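Local coordinates for oxidoreductase (Azotobacter vinelandii, PDB 7D5N), which probably catalyses the NAD-dependent oxidation of myo-inositol or a related polyol, as an inositol dehydrogenase homologue that binds both NADH and myo-inositol, at residues B[15-20]-B[90-95]; B[27-32]-B[331-336]; B[44-49]-B[65-70]. All blocks are in the same frame, centred on the assembly; numbering follows the deposited sequence.

Contact 1 (B[15-20]-B[90-95]); sequences AMVGGG and VATPNG. With NAI (1,4-dihydronicotinamide adenine dinucleotide), chain D.
The glycine-rich turn after the first strand of the Rossmann fold, Val17 to Gly20, lies against the end of strand 87-91, which runs parallel to strand 12-16 beside it. Ala91 N donates to Val17 O at 2.8 Å (N-H...O 171°), the only direct hydrogen bond between the two segments. Beside it, Val17 CG1, carried away from its own backbone N by a chi1 of -177°, meets Thr92 CG2 at 3.7 Å, and both methyls also rest on the adenine of NADH. The hydroxyl of Thr92 pairs with Thr96. On the sheet face covered by helix 26-34, Met16 CE packs on Ala91 CB at 3.9 Å. As in other NAD-binding Rossmann folds, the cofactor crosses the carboxyl ends of these parallel strands, and the turn must run close to them: at Gly18 (phi 80°) a beta carbon would collide with the carbonyl carbon of Ala91. A water joins the segments to the pyrophosphate, donating to Ala91 O at 2.6 Å and to NADH O2N at 2.8 Å while accepting weakly from Gly19 N. Gly20 N donates to O3B of the adenosine ribose at 3.1 Å, whereas Asn94 OD1 accepts from O3D of the nicotinamide ribose at 2.8 Å.

Contact 2 (B[27-32]-B[331-336]); sequences YIHRSA and EAWSNL. With NAI (1,4-dihydronicotinamide adenine dinucleotide), chain D.
Trp333 of helix 329-348 is wedged against Ile28, His29 and Ala32 of helix 26-34, so that a helix of the Rossmann domain packs on one from the C-terminal alpha/beta region. The short helical segments cross at -61° with their axes 8.7 Å apart. The tight part is built round the indole. With CG1 of Ile28 anti to the backbone N (chi1 -172°), its CD1 extends over the five-membered ring of Trp333, 3.5 Å from the centroid and close to the ring normal, a CH-pi contact, while Ile28 CG2 covers the six-membered ring nearer its rim. Along its edge the indole meets His29 in a T-shaped stack: Trp333 CZ3 points at the middle of the imidazole face, the ring centroids are 4.8 Å apart and the planes stand at 87°. The imidazole is held from both nitrogens, ND1 by Tyr337 and NE2 by Glu114, which fixes the face it offers to the indole. Where the backbones come nearest, Ala32 CB presses on Ser334 N at 3.5 Å, and the small side chains permit this approach; Ser334 OG is engaged by Phe330 O and Arg35. The other flank is looser. Partly exposed Ser31 keeps its side chain clear of segment 331-336 and bonds weakly to Arg35 of the second subunit, and Tyr27 turns to the subunit interface, its OH bonded to Asp36 of that subunit. At the cofactor end of the indole, Trp333 CZ2 lies 3.5 Å from N7N of the nicotinamide carboxamide.

Contact 3 (B[44-49]-B[65-70]); sequences GAFDID and QRCYPD. With NAI (1,4-dihydronicotinamide adenine dinucleotide), chain D.
Gly44, near the end of strand 39-45, is tied to the loop before helix 71-79 by both of its backbone polar groups. Its N donates to Arg66 O at 2.9 Å, and its O accepts from Tyr68 N at 2.8 Å, a single bridge centred on Gly44 and Cys67; the same carbonyl also receives a CA-H contact from Cys67. One residue on, Ala45 CA makes a CA-H...O contact with Tyr68 O at 3.4 Å. The strand is thus bordered by irregular chain at the rim of the Rossmann sheet. At Gly44 a beta carbon would strike Phe46, whose ring lies over the Gly44 CA and turns its edge to Cys67 SG.

The charged and hydroxyl groups of the loop find partners beyond it: Arg66 and Tyr68 both bind Glu78, and Asp70 N-caps helix 71-79 through Thr73 N. On the other segment, Asp49 N-caps helix 50-59 through Arg52 N. Asp47 closes an Asx turn, its OD1 accepting from Asp49 N at 2.9 Å, while OD2 forms a salt bridge with Arg52. With CG swung opposite the backbone N (chi1 -156°), the carboxylate also comes beside the adenosine ribose, where OD1 is 3.1 Å from NADH O2B. That hydroxyl accepts a straight bond from Ile48 N at 3.1 Å (N-H...O 171°), and Ile48 CD1 touches the adenine at N7A, 3.6 Å away. Trading Asp47 for an alanine would probably leave Arg52 without its carboxylate mate and set the turn at Asp49 N free to shift. An acidic group so near O2B would be likely to disfavour a phosphate there, consistent with binding of NADH rather than its phosphorylated relative.

How the contacts relate
All three contacts touch the same NADH, at different places. Contacts 1 and 3 belong to one parallel sheet, in which strands 12-16 and 39-45 are neighbours: Ala45 N donates to Met16 O and Gly18 N to Ala45 O. Every touching residue of contact 1 is buried, at the carboxyl ends of inner strands. Contact 3 borders the outermost strand, its centre about 24 Å from that of the chain; most of its touching residues are buried too, but Pro69 is exposed. Contact 2, also buried, joins two helices by aromatic and aliphatic packing, and meets contact 1 where Arg30 NH1 reaches Gly19 O. In contact 3 backbone bonds join the segments, while charged side chains pair outward, with Arg52 and Glu78.

Contact 1 (B[15-20]-B[90-95])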
# COMPACT_ATOMS: atom_id res chain seq x y z
N ALA B 15 -26.23 12.39 -30.68
CA ALA B 15 -26.18 11.01 -31.20
C ALA B 15 -24.83 10.38 -30.85
O ALA B 15 -23.86 11.11 -30.54
CB ALA B 15 -26.38 11.00 -32.70
N MET B 16 -24.75 9.07 -31.00
CA MET B 16 -23.47 8.35 -31.07
C MET B 16 -23.39 7.58 -32.37
O MET B 16 -24.43 7.09 -32.86
CB MET B 16 -23.31 7.38 -29.90
CG MET B 16 -23.21 8.09 -28.57
SD MET B 16 -22.99 6.86 -27.27
CE MET B 16 -21.37 6.24 -27.65
N VAL B 17 -22.20 7.47 -32.91
CA VAL B 17 -21.85 6.42 -33.90
C VAL B 17 -20.95 5.44 -33.17
O VAL B 17 -19.96 5.89 -32.55
CB VAL B 17 -21.21 7.03 -35.15
CG1 VAL B 17 -20.92 5.95 -36.18
CG2 VAL B 17 -22.08 8.12 -35.75
N GLY B 18 -21.32 4.16 -33.18
CA GLY B 18 -20.66 3.11 -32.39
C GLY B 18 -21.15 3.14 -30.95
O GLY B 18 -22.19 3.80 -30.68
N GLY B 19 -20.44 2.46 -30.05
CA GLY B 19 -20.81 2.38 -28.63
C GLY B 19 -22.04 1.52 -28.40
O GLY B 19 -22.76 1.79 -27.45
N GLY B 20 -22.24 0.49 -29.23
CA GLY B 20 -23.44 -0.36 -29.17
C GLY B 20 -23.40 -1.39 -28.06
O GLY B 20 -22.55 -1.29 -27.14
N VAL B 90 -18.24 9.87 -31.48
CA VAL B 90 -17.74 8.82 -32.39
C VAL B 90 -16.95 7.82 -31.54
O VAL B 90 -15.85 8.19 -31.07
CB VAL B 90 -16.90 9.42 -33.53
CG1 VAL B 90 -16.38 8.35 -34.46
CG2 VAL B 90 -17.68 10.48 -34.29
N ALA B 91 -17.53 6.64 -31.35
CA ALA B 91 -17.00 5.56 -30.49
C ALA B 91 -16.79 4.29 -31.33
O ALA B 91 -16.87 3.18 -30.77
CB ALA B 91 -17.93 5.33 -29.33
N THR B 92 -16.46 4.45 -32.61
CA THR B 92 -16.17 3.30 -33.51
C THR B 92 -14.70 2.91 -33.41
O THR B 92 -13.91 3.62 -32.80
CB THR B 92 -16.51 3.68 -34.95
OG1 THR B 92 -15.72 4.84 -35.24
CG2 THR B 92 -17.99 3.93 -35.14
N PRO B 93 -14.29 1.76 -33.99
CA PRO B 93 -12.87 1.44 -34.11
C PRO B 93 -12.10 2.57 -34.81
O PRO B 93 -12.69 3.34 -35.57
CB PRO B 93 -12.88 0.13 -34.91
CG PRO B 93 -14.19 -0.50 -34.50
CD PRO B 93 -15.15 0.67 -34.49
N ASN B 94 -10.79 2.61 -34.56
CA ASN B 94 -9.91 3.74 -34.95
C ASN B 94 -10.03 4.05 -36.45
O ASN B 94 -10.03 5.24 -36.78
CB ASN B 94 -8.45 3.44 -34.59
CG ASN B 94 -8.23 3.25 -33.10
OD1 ASN B 94 -9.08 3.58 -32.28
ND2 ASN B 94 -7.05 2.76 -32.75
N GLY B 95 -10.12 3.03 -37.31
CA GLY B 95 -10.04 3.17 -38.78
C GLY B 95 -11.16 4.02 -39.37
O GLY B 95 -11.00 4.51 -40.51
PA NAI D . -15.45 -2.23 -29.39
O1A NAI D . -14.94 -3.15 -30.41
O2A NAI D . -15.68 -2.70 -28.02
O5B NAI D . -16.83 -1.57 -29.91
C5B NAI D . -16.97 -1.02 -31.22
C4B NAI D . -18.44 -0.62 -31.34
O4B NAI D . -18.67 0.20 -32.49
C3B NAI D . -19.36 -1.82 -31.49
O3B NAI D . -20.61 -1.50 -30.87
C2B NAI D . -19.54 -1.96 -32.97
O2B NAI D . -20.76 -2.61 -33.34
C1B NAI D . -19.60 -0.50 -33.32
N9A NAI D . -19.17 -0.18 -34.66
C8A NAI D . -18.10 -0.63 -35.33
N7A NAI D . -18.05 -0.04 -36.55
C5A NAI D . -19.12 0.76 -36.65
C6A NAI D . -19.67 1.65 -37.67
N6A NAI D . -19.03 1.79 -38.83
N1A NAI D . -20.80 2.31 -37.39
C2A NAI D . -21.42 2.18 -36.19
N3A NAI D . -20.98 1.35 -35.21
C4A NAI D . -19.85 0.66 -35.40
O3 NAI D . -14.43 -1.00 -29.35
PN NAI D . -14.17 -0.13 -28.03
O1N NAI D . -13.17 -0.85 -27.18
O2N NAI D . -15.42 0.33 -27.43
O5D NAI D . -13.42 1.11 -28.67
C5D NAI D . -14.08 2.08 -29.47
C4D NAI D . -13.25 3.32 -29.63
O4D NAI D . -13.09 3.91 -28.32
C3D NAI D . -11.86 3.07 -30.15
O3D NAI D . -11.43 4.20 -30.87
C2D NAI D . -10.98 3.02 -28.92
O2D NAI D . -9.66 3.53 -29.14
C1D NAI D . -11.70 3.97 -28.00
N1N NAI D . -11.53 3.70 -26.58
C2N NAI D . -11.23 4.74 -25.80
C3N NAI D . -11.06 4.61 -24.45
C7N NAI D . -10.75 5.80 -23.61
O7N NAI D . -10.37 5.63 -22.47
N7N NAI D . -11.00 7.00 -24.12
C4N NAI D . -11.26 3.28 -23.76
C5N NAI D . -11.60 2.23 -24.71
C6N NAI D . -11.74 2.49 -26.06
O HOH W 1 -17.47 1.68 -28.77

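Contact 2 (B[27-32]-B[331-336])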
# COMPACT_ATOMS: atom_id res chain seq x y z
N TYR B 27 -20.89 2.79 -23.08
CA TYR B 27 -21.72 3.17 -21.92
C TYR B 27 -21.14 4.42 -21.24
O TYR B 27 -21.90 5.35 -20.93
CB TYR B 27 -21.92 2.03 -20.94
CG TYR B 27 -22.67 2.50 -19.73
CD1 TYR B 27 -23.98 2.94 -19.84
CD2 TYR B 27 -22.06 2.60 -18.49
CE1 TYR B 27 -24.68 3.40 -18.75
CE2 TYR B 27 -22.75 3.05 -17.38
CZ TYR B 27 -24.08 3.44 -17.51
OH TYR B 27 -24.77 3.93 -16.44
N ILE B 28 -19.82 4.48 -21.06
CA ILE B 28 -19.26 5.61 -20.27
C ILE B 28 -19.53 6.92 -21.01
O ILE B 28 -19.79 7.93 -20.32
CB ILE B 28 -17.78 5.42 -19.89
CG1 ILE B 28 -17.36 6.52 -18.92
CG2 ILE B 28 -16.88 5.35 -21.09
CD1 ILE B 28 -16.14 6.18 -18.12
N HIS B 29 -19.53 6.91 -22.35
CA HIS B 29 -19.91 8.12 -23.13
C HIS B 29 -21.29 8.60 -22.72
O HIS B 29 -21.45 9.78 -22.39
CB HIS B 29 -19.92 7.83 -24.63
CG HIS B 29 -18.57 7.82 -25.22
ND1 HIS B 29 -17.96 8.97 -25.66
CD2 HIS B 29 -17.71 6.80 -25.44
CE1 HIS B 29 -16.77 8.66 -26.14
NE2 HIS B 29 -16.61 7.33 -26.03
N ARG B 30 -22.27 7.71 -22.75
CA ARG B 30 -23.67 8.09 -22.45
C ARG B 30 -23.81 8.45 -20.98
O ARG B 30 -24.48 9.45 -20.67
CB ARG B 30 -24.61 6.96 -22.84
CG ARG B 30 -24.59 6.66 -24.32
CD ARG B 30 -25.67 5.67 -24.63
NE ARG B 30 -25.37 4.35 -24.09
CZ ARG B 30 -24.58 3.46 -24.68
NH1 ARG B 30 -23.98 3.74 -25.82
NH2 ARG B 30 -24.41 2.27 -24.12
N SER B 31 -23.21 7.68 -20.08
CA SER B 31 -23.33 7.95 -18.62
C SER B 31 -22.82 9.38 -18.36
O SER B 31 -23.47 10.14 -17.62
CB SER B 31 -22.59 6.90 -17.82
OG SER B 31 -22.80 7.08 -16.42
N ALA B 32 -21.73 9.79 -19.01
CA ALA B 32 -21.10 11.12 -18.80
C ALA B 32 -21.88 12.22 -19.54
O ALA B 32 -22.04 13.34 -18.98
CB ALA B 32 -19.67 11.10 -19.25
N GLU B 331 -16.84 9.99 -13.07
CA GLU B 331 -16.84 11.43 -12.69
C GLU B 331 -15.87 12.18 -13.62
O GLU B 331 -16.22 13.31 -14.08
CB GLU B 331 -16.49 11.60 -11.21
CG GLU B 331 -17.65 11.30 -10.28
CD GLU B 331 -18.16 9.87 -10.37
OE1 GLU B 331 -19.31 9.66 -10.82
OE2 GLU B 331 -17.35 8.96 -10.07
N ALA B 332 -14.70 11.60 -13.89
CA ALA B 332 -13.68 12.22 -14.78
C ALA B 332 -14.30 12.46 -16.16
O ALA B 332 -14.16 13.55 -16.72
CB ALA B 332 -12.45 11.35 -14.88
N TRP B 333 -15.02 11.48 -16.69
CA TRP B 333 -15.62 11.61 -18.04
C TRP B 333 -16.74 12.65 -18.01
O TRP B 333 -16.85 13.40 -18.99
CB TRP B 333 -16.15 10.26 -18.54
CG TRP B 333 -15.12 9.40 -19.18
CD1 TRP B 333 -13.97 8.90 -18.62
CD2 TRP B 333 -15.13 8.94 -20.53
NE1 TRP B 333 -13.28 8.16 -19.54
CE2 TRP B 333 -13.97 8.17 -20.72
CE3 TRP B 333 -16.03 9.10 -21.60
CZ2 TRP B 333 -13.69 7.53 -21.93
CZ3 TRP B 333 -15.73 8.51 -22.80
CH2 TRP B 333 -14.58 7.73 -22.96
N SER B 334 -17.52 12.71 -16.93
CA SER B 334 -18.61 13.69 -16.73
C SER B 334 -18.00 15.11 -16.70
O SER B 334 -18.64 16.09 -17.20
CB SER B 334 -19.42 13.40 -15.47
OG SER B 334 -19.99 12.08 -15.52
N ASN B 335 -16.82 15.24 -16.10
CA ASN B 335 -16.12 16.55 -16.01
C ASN B 335 -15.69 16.99 -17.41
O ASN B 335 -15.74 18.22 -17.66
CB ASN B 335 -14.97 16.49 -15.01
CG ASN B 335 -15.47 16.26 -13.60
OD1 ASN B 335 -16.59 16.61 -13.26
ND2 ASN B 335 -14.62 15.70 -12.75
N LEU B 336 -15.35 16.07 -18.32
CA LEU B 336 -14.99 16.46 -19.71
C LEU B 336 -16.27 16.76 -20.49
O LEU B 336 -16.32 17.79 -21.20
CB LEU B 336 -14.20 15.35 -20.41
CG LEU B 336 -12.80 15.02 -19.89
CD1 LEU B 336 -12.06 14.23 -20.95
CD2 LEU B 336 -12.01 16.25 -19.49
PA NAI D . -15.45 -2.23 -29.39
O1A NAI D . -14.94 -3.15 -30.41
O2A NAI D . -15.68 -2.70 -28.02
O5B NAI D . -16.83 -1.57 -29.91
C5B NAI D . -16.97 -1.02 -31.22
C4B NAI D . -18.44 -0.62 -31.34
O4B NAI D . -18.67 0.20 -32.49
C3B NAI D . -19.36 -1.82 -31.49
O3B NAI D . -20.61 -1.50 -30.87
C2B NAI D . -19.54 -1.96 -32.97
O2B NAI D . -20.76 -2.61 -33.34
C1B NAI D . -19.60 -0.50 -33.32
N9A NAI D . -19.17 -0.18 -34.66
C8A NAI D . -18.10 -0.63 -35.33
N7A NAI D . -18.05 -0.04 -36.55
C5A NAI D . -19.12 0.76 -36.65
C6A NAI D . -19.67 1.65 -37.67
N6A NAI D . -19.03 1.79 -38.83
N1A NAI D . -20.80 2.31 -37.39
C2A NAI D . -21.42 2.18 -36.19
N3A NAI D . -20.98 1.35 -35.21
C4A NAI D . -19.85 0.66 -35.40
O3 NAI D . -14.43 -1.00 -29.35
PN NAI D . -14.17 -0.13 -28.03
O1N NAI D . -13.17 -0.85 -27.18
O2N NAI D . -15.42 0.33 -27.43
O5D NAI D . -13.42 1.11 -28.67
C5D NAI D . -14.08 2.08 -29.47
C4D NAI D . -13.25 3.32 -29.63
O4D NAI D . -13.09 3.91 -28.32
C3D NAI D . -11.86 3.07 -30.15
O3D NAI D . -11.43 4.20 -30.87
C2D NAI D . -10.98 3.02 -28.92
O2D NAI D . -9.66 3.53 -29.14
C1D NAI D . -11.70 3.97 -28.00
N1N NAI D . -11.53 3.70 -26.58
C2N NAI D . -11.23 4.74 -25.80
C3N NAI D . -11.06 4.61 -24.45
C7N NAI D . -10.75 5.80 -23.61
O7N NAI D . -10.37 5.63 -22.47
N7N NAI D . -11.00 7.00 -24.12
C4N NAI D . -11.26 3.28 -23.76
C5N NAI D . -11.60 2.23 -24.71
C6N NAI D . -11.74 2.49 -26.06

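Contact 3 (B[44-49]-B[65-70])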
# COMPACT_ATOMS: atom_id res chain seq x y z
N GLY B 44 -28.98 7.71 -33.12
CA GLY B 44 -27.65 7.10 -33.24
C GLY B 44 -27.55 6.07 -34.34
O GLY B 44 -28.60 5.63 -34.88
N ALA B 45 -26.32 5.73 -34.69
CA ALA B 45 -25.97 4.54 -35.50
C ALA B 45 -25.04 3.69 -34.62
O ALA B 45 -23.80 3.86 -34.71
CB ALA B 45 -25.33 4.98 -36.80
N PHE B 46 -25.63 2.92 -33.71
CA PHE B 46 -24.93 2.43 -32.50
C PHE B 46 -24.05 1.22 -32.83
O PHE B 46 -23.15 0.93 -32.03
CB PHE B 46 -25.90 2.08 -31.37
CG PHE B 46 -26.64 3.26 -30.81
CD1 PHE B 46 -26.01 4.16 -29.96
CD2 PHE B 46 -27.96 3.52 -31.18
CE1 PHE B 46 -26.69 5.26 -29.46
CE2 PHE B 46 -28.63 4.61 -30.67
CZ PHE B 46 -27.99 5.48 -29.82
N ASP B 47 -24.30 0.54 -33.95
CA ASP B 47 -23.71 -0.79 -34.20
C ASP B 47 -23.28 -0.92 -35.66
O ASP B 47 -23.92 -0.30 -36.53
CB ASP B 47 -24.69 -1.88 -33.79
CG ASP B 47 -24.03 -3.20 -33.44
OD1 ASP B 47 -23.43 -3.83 -34.35
OD2 ASP B 47 -24.15 -3.61 -32.26
N ILE B 48 -22.24 -1.71 -35.91
CA ILE B 48 -21.82 -2.08 -37.29
C ILE B 48 -23.01 -2.77 -37.98
O ILE B 48 -23.15 -2.62 -39.18
CB ILE B 48 -20.58 -2.99 -37.31
CG1 ILE B 48 -20.07 -3.20 -38.74
CG2 ILE B 48 -20.82 -4.32 -36.61
CD1 ILE B 48 -19.20 -2.10 -39.25
N ASP B 49 -23.81 -3.50 -37.20
CA ASP B 49 -25.04 -4.20 -37.68
C ASP B 49 -26.25 -3.32 -37.41
O ASP B 49 -26.60 -3.09 -36.26
CB ASP B 49 -25.23 -5.55 -36.99
CG ASP B 49 -26.50 -6.23 -37.48
OD1 ASP B 49 -26.51 -6.61 -38.65
OD2 ASP B 49 -27.49 -6.30 -36.71
N GLN B 65 -37.16 5.19 -35.18
CA GLN B 65 -36.92 5.87 -36.48
C GLN B 65 -35.67 6.75 -36.43
O GLN B 65 -35.28 7.26 -37.49
CB GLN B 65 -38.13 6.71 -36.87
CG GLN B 65 -39.27 5.87 -37.41
CD GLN B 65 -40.39 6.76 -37.89
OE1 GLN B 65 -40.16 7.76 -38.57
NE2 GLN B 65 -41.61 6.39 -37.53
N ARG B 66 -35.07 6.96 -35.26
CA ARG B 66 -33.79 7.72 -35.18
C ARG B 66 -32.65 6.79 -34.77
O ARG B 66 -31.57 7.31 -34.45
CB ARG B 66 -33.96 8.93 -34.27
CG ARG B 66 -35.09 9.81 -34.75
CD ARG B 66 -35.34 10.88 -33.74
NE ARG B 66 -34.44 11.99 -33.97
CZ ARG B 66 -34.50 13.11 -33.29
NH1 ARG B 66 -35.41 13.25 -32.34
NH2 ARG B 66 -33.66 14.10 -33.55
N CYS B 67 -32.87 5.47 -34.86
CA CYS B 67 -31.78 4.46 -34.85
C CYS B 67 -31.43 4.14 -36.30
O CYS B 67 -32.17 3.37 -36.95
CB CYS B 67 -32.15 3.20 -34.08
SG CYS B 67 -32.65 3.52 -32.37
N TYR B 68 -30.37 4.74 -36.80
CA TYR B 68 -30.06 4.69 -38.25
C TYR B 68 -29.06 3.58 -38.51
O TYR B 68 -28.26 3.21 -37.65
CB TYR B 68 -29.56 6.05 -38.73
CG TYR B 68 -30.53 7.18 -38.53
CD1 TYR B 68 -31.62 7.38 -39.38
CD2 TYR B 68 -30.36 8.06 -37.48
CE1 TYR B 68 -32.49 8.44 -39.19
CE2 TYR B 68 -31.23 9.12 -37.28
CZ TYR B 68 -32.30 9.31 -38.14
OH TYR B 68 -33.13 10.38 -37.92
N PRO B 69 -29.06 3.04 -39.74
CA PRO B 69 -28.16 1.95 -40.11
C PRO B 69 -26.68 2.33 -40.13
O PRO B 69 -25.89 1.45 -39.94
CB PRO B 69 -28.63 1.54 -41.52
CG PRO B 69 -29.39 2.75 -42.04
CD PRO B 69 -30.00 3.40 -40.83
N ASP B 70 -26.34 3.60 -40.35
CA ASP B 70 -24.94 4.03 -40.57
C ASP B 70 -24.85 5.55 -40.37
O ASP B 70 -25.90 6.22 -40.33
CB ASP B 70 -24.45 3.65 -41.97
CG ASP B 70 -25.25 4.33 -43.08
OD1 ASP B 70 -26.16 3.69 -43.61
OD2 ASP B 70 -24.97 5.49 -43.38
PA NAI D . -15.45 -2.23 -29.39
O1A NAI D . -14.94 -3.15 -30.41
O2A NAI D . -15.68 -2.70 -28.02
O5B NAI D . -16.83 -1.57 -29.91
C5B NAI D . -16.97 -1.02 -31.22
C4B NAI D . -18.44 -0.62 -31.34
O4B NAI D . -18.67 0.20 -32.49
C3B NAI D . -19.36 -1.82 -31.49
O3B NAI D . -20.61 -1.50 -30.87
C2B NAI D . -19.54 -1.96 -32.97
O2B NAI D . -20.76 -2.61 -33.34
C1B NAI D . -19.60 -0.50 -33.32
N9A NAI D . -19.17 -0.18 -34.66
C8A NAI D . -18.10 -0.63 -35.33
N7A NAI D . -18.05 -0.04 -36.55
C5A NAI D . -19.12 0.76 -36.65
C6A NAI D . -19.67 1.65 -37.67
N6A NAI D . -19.03 1.79 -38.83
N1A NAI D . -20.80 2.31 -37.39
C2A NAI D . -21.42 2.18 -36.19
N3A NAI D . -20.98 1.35 -35.21
C4A NAI D . -19.85 0.66 -35.40
O3 NAI D . -14.43 -1.00 -29.35
PN NAI D . -14.17 -0.13 -28.03
O1N NAI D . -13.17 -0.85 -27.18
O2N NAI D . -15.42 0.33 -27.43
O5D NAI D . -13.42 1.11 -28.67
C5D NAI D . -14.08 2.08 -29.47
C4D NAI D . -13.25 3.32 -29.63
O4D NAI D . -13.09 3.91 -28.32
C3D NAI D . -11.86 3.07 -30.15
O3D NAI D . -11.43 4.20 -30.87
C2D NAI D . -10.98 3.02 -28.92
O2D NAI D . -9.66 3.53 -29.14
C1D NAI D . -11.70 3.97 -28.00
N1N NAI D . -11.53 3.70 -26.58
C2N NAI D . -11.23 4.74 -25.80
C3N NAI D . -11.06 4.61 -24.45
C7N NAI D . -10.75 5.80 -23.61
O7N NAI D . -10.37 5.63 -22.47
N7N NAI D . -11.00 7.00 -24.12
C4N NAI D . -11.26 3.28 -23.76
C5N NAI D . -11.60 2.23 -24.71
C6N NAI D . -11.74 2.49 -26.06